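Local structure of glucosamine-6-phosphate deaminase (Bacillus subtilis, 2BKX) at residues Arg207-Gly212 with Glu216-Ser221. The protein belongs to the glucosamine-6-phosphate isomerase/6-phosphogluconolactonase family of alpha/beta enzymes with a Rossmann-like fold. Residues are numbered along the deposited sequence; the frame is centred on the assembly and turned at random.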
ATOM      1  N   ARG A 207       9.310  -6.344  14.908  1.00  7.46           N
ATOM      2  CA  ARG A 207       9.510  -7.403  15.900  1.00  7.52           C
ATOM      3  C   ARG A 207       8.327  -8.358  15.965  1.00  8.40           C
ATOM      4  O   ARG A 207       8.491  -9.575  15.946  1.00  8.18           O
ATOM      5  CB  ARG A 207       9.793  -6.801  17.281  1.00  8.25           C
ATOM      6  CG  ARG A 207      10.142  -7.836  18.328  1.00  8.44           C
ATOM      7  CD  ARG A 207      10.303  -7.186  19.699  1.00 10.22           C
ATOM      8  NE  ARG A 207      10.570  -8.148  20.760  1.00 12.89           N
ATOM      9  CZ  ARG A 207      11.780  -8.593  21.057  1.00 11.01           C
ATOM     10  NH1 ARG A 207      11.938  -9.497  22.032  1.00 13.51           N
ATOM     11  NH2 ARG A 207      12.840  -8.154  20.382  1.00 13.30           N
ATOM     12  N   LYS A 208       7.124  -7.800  16.043  1.00  7.89           N
ATOM     13  CA  LYS A 208       5.928  -8.642  16.105  1.00  8.77           C
ATOM     14  C   LYS A 208       5.756  -9.464  14.823  1.00  8.23           C
ATOM     15  O   LYS A 208       5.381 -10.633  14.860  1.00  9.78           O
ATOM     16  CB  LYS A 208       4.658  -7.820  16.391  1.00 10.10           C
ATOM     17  CG  LYS A 208       4.575  -7.268  17.803  1.00 14.54           C
ATOM     18  CD  LYS A 208       3.197  -6.647  18.101  1.00 16.04           C
ATOM     19  CE  LYS A 208       3.117  -6.054  19.493  1.00 20.63           C
ATOM     20  NZ  LYS A 208       1.752  -5.557  19.825  1.00 23.04           N
ATOM     21  N   LEU A 209       6.012  -8.871  13.667  1.00  7.56           N
ATOM     22  CA  LEU A 209       5.879  -9.585  12.406  1.00  8.32           C
ATOM     23  C   LEU A 209       6.823 -10.786  12.375  1.00  8.82           C
ATOM     24  O   LEU A 209       6.434 -11.941  12.068  1.00  8.94           O
ATOM     25  CB  LEU A 209       6.152  -8.643  11.218  1.00  8.51           C
ATOM     26  CG  LEU A 209       6.023  -9.296   9.861  1.00  8.55           C
ATOM     27  CD1 LEU A 209       4.551  -9.715   9.628  1.00 10.55           C
ATOM     28  CD2 LEU A 209       6.523  -8.343   8.813  1.00  9.40           C
ATOM     29  N   LEU A 210       8.072 -10.536  12.746  1.00  8.60           N
ATOM     30  CA  LEU A 210       9.103 -11.562  12.680  1.00  8.98           C
ATOM     31  C   LEU A 210       8.951 -12.645  13.757  1.00  8.75           C
ATOM     32  O   LEU A 210       9.411 -13.767  13.553  1.00 11.89           O
ATOM     33  CB  LEU A 210      10.489 -10.939  12.722  1.00 10.35           C
ATOM     34  CG  LEU A 210      10.860 -10.071  11.548  1.00 13.85           C
ATOM     35  CD1 LEU A 210      12.257  -9.507  11.736  1.00 15.19           C
ATOM     36  CD2 LEU A 210      10.705 -10.787  10.205  1.00 19.00           C
ATOM     37  N   GLU A 211       8.319 -12.331  14.882  1.00  8.95           N
ATOM     38  CA  GLU A 211       8.052 -13.335  15.947  1.00  9.89           C
ATOM     39  C   GLU A 211       7.034 -14.371  15.468  1.00  9.70           C
ATOM     40  O   GLU A 211       7.021 -15.483  15.944  1.00 10.77           O
ATOM     41  CB  GLU A 211       7.582 -12.654  17.238  1.00 10.55           C
ATOM     42  CG  GLU A 211       8.763 -12.015  17.996  1.00 13.51           C
ATOM     43  CD  GLU A 211       8.417 -11.314  19.315  1.00 15.07           C
ATOM     44  OE1 GLU A 211       7.320 -10.725  19.446  1.00 22.10           O
ATOM     45  OE2 GLU A 211       9.307 -11.314  20.212  1.00 18.34           O
ATOM     46  N   GLY A 212       6.196 -14.039  14.486  1.00 10.01           N
ATOM     47  CA  GLY A 212       5.440 -15.081  13.768  1.00 10.18           C
ATOM     48  C   GLY A 212       4.149 -15.559  14.394  1.00 10.71           C
ATOM     49  O   GLY A 212       3.566 -16.541  13.932  1.00 13.53           O
ATOM     50  N   GLU A 216      -5.497 -11.905  14.427  1.00 11.18           N
ATOM     51  CA  GLU A 216      -6.171 -10.689  13.984  1.00 10.95           C
ATOM     52  C   GLU A 216      -5.743  -9.456  14.746  1.00 10.59           C
ATOM     53  O   GLU A 216      -5.920  -8.340  14.254  1.00  9.83           O
ATOM     54  CB  GLU A 216      -7.691 -10.806  14.100  1.00 10.99           C
ATOM     55  CG  GLU A 216      -8.327 -11.821  13.210  1.00 14.34           C
ATOM     56  CD  GLU A 216      -9.852 -11.776  13.323  1.00 15.72           C
ATOM     57  OE1 GLU A 216     -10.477 -10.786  13.853  1.00 21.51           O
ATOM     58  OE2 GLU A 216     -10.468 -12.722  12.846  1.00 23.58           O
ATOM     59  N   ASP A 217      -5.138  -9.626  15.933  1.00 11.23           N
ATOM     60  CA  ASP A 217      -4.686  -8.471  16.690  1.00 11.52           C
ATOM     61  C   ASP A 217      -3.509  -7.771  16.008  1.00 10.53           C
ATOM     62  O   ASP A 217      -3.231  -6.617  16.320  1.00 12.47           O
ATOM     63  CB  ASP A 217      -4.306  -8.866  18.134  1.00 13.81           C
ATOM     64  CG  ASP A 217      -4.160  -7.654  19.068  1.00 16.37           C
ATOM     65  OD1 ASP A 217      -5.097  -6.830  19.172  1.00 23.58           O
ATOM     66  OD2 ASP A 217      -3.086  -7.516  19.696  1.00 22.61           O
ATOM     67  N   PHE A 218      -2.822  -8.462  15.092  1.00  9.92           N
ATOM     68  CA  PHE A 218      -1.696  -7.888  14.341  1.00  8.86           C
ATOM     69  C   PHE A 218      -1.894  -8.188  12.846  1.00  7.54           C
ATOM     70  O   PHE A 218      -1.492  -9.253  12.343  1.00  7.43           O
ATOM     71  CB  PHE A 218      -0.384  -8.467  14.844  1.00  8.36           C
ATOM     72  CG  PHE A 218       0.810  -7.722  14.386  1.00  7.34           C
ATOM     73  CD1 PHE A 218       1.123  -6.502  14.925  1.00  8.93           C
ATOM     74  CD2 PHE A 218       1.617  -8.251  13.379  1.00  8.66           C
ATOM     75  CE1 PHE A 218       2.217  -5.808  14.483  1.00  8.60           C
ATOM     76  CE2 PHE A 218       2.686  -7.555  12.895  1.00  9.06           C
ATOM     77  CZ  PHE A 218       2.986  -6.334  13.422  1.00  8.15           C
ATOM     78  N   PRO A 219      -2.615  -7.300  12.130  1.00  6.84           N
ATOM     79  CA  PRO A 219      -3.081  -7.604  10.777  1.00  7.00           C
ATOM     80  C   PRO A 219      -2.018  -8.122   9.818  1.00  6.72           C
ATOM     81  O   PRO A 219      -2.270  -9.029   9.036  1.00  6.84           O
ATOM     82  CB  PRO A 219      -3.713  -6.272  10.320  1.00  6.84           C
ATOM     83  CG  PRO A 219      -4.188  -5.642  11.594  1.00  7.21           C
ATOM     84  CD  PRO A 219      -3.210  -6.036  12.636  1.00  6.78           C
ATOM     85  N   ALA A 220      -0.820  -7.552   9.885  1.00  6.30           N
ATOM     86  CA  ALA A 220       0.238  -7.941   8.956  1.00  6.30           C
ATOM     87  C   ALA A 220       0.629  -9.432   9.119  1.00  6.80           C
ATOM     88  O   ALA A 220       1.255 -10.005   8.247  1.00  6.33           O
ATOM     89  CB  ALA A 220       1.462  -7.080   9.143  1.00  6.65           C
ATOM     90  N   SER A 221       0.288 -10.030  10.252  1.00  6.50           N
ATOM     91  CA  SER A 221       0.577 -11.437  10.469  1.00  7.07           C
ATOM     92  C   SER A 221      -0.155 -12.344   9.506  1.00  7.03           C
ATOM     93  O   SER A 221       0.267 -13.484   9.301  1.00  7.65           O
ATOM     94  CB  SER A 221       0.275 -11.845  11.917  1.00  7.43           C
ATOM     95  OG  SER A 221      -1.091 -11.980  12.187  1.00  7.43           O
TER
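F218 meets K208 and L209 where the last turn of helix 203-211 faces the short 3-10 segment that begins at P219, with the CA atoms of L209 and S221 5.9 Å apart. The aromatic ring lies against the helix. CB of K208 sits over one face, 3.8 Å from the ring centroid and 16° off its normal, a CH-pi contact displaced toward the rim. K208 has CG anti to its carbonyl carbon (chi1 -71°) and an extended chain beyond, which brings CD within 3.8 Å of F218 CD1 before the ammonium end leads away. NZ is then 5.2 Å from D217 OD2, too far for a salt bridge, although the opposite charges may attract weakly.

L209 meets the ring obliquely, its backbone N 3.7 Å from F218 CE2, and its CB packs on the same carbon. Its CD1 reaches the 3-10 turn, 3.6 Å from A220 O and 4.1 Å from A220 CB. The turn itself is closed from within: F218 O accepts from both the backbone N and OG of S221, the latter at 2.8 Å, and S221 OG also binds S215 N. Beyond the contact, L209 O receives H224 NE2, while A220 touches I133, a residue of the fructose-6-phosphate pocket. G212 is the first residue to leave helical backbone angles, taking positive phi.

Contact between the segments is thus mainly apolar and CH-pi: the aliphatic part of K208, L209 and the F218 ring pack together, while the hydrogen bonds of F218 O shape the turn within its own segment.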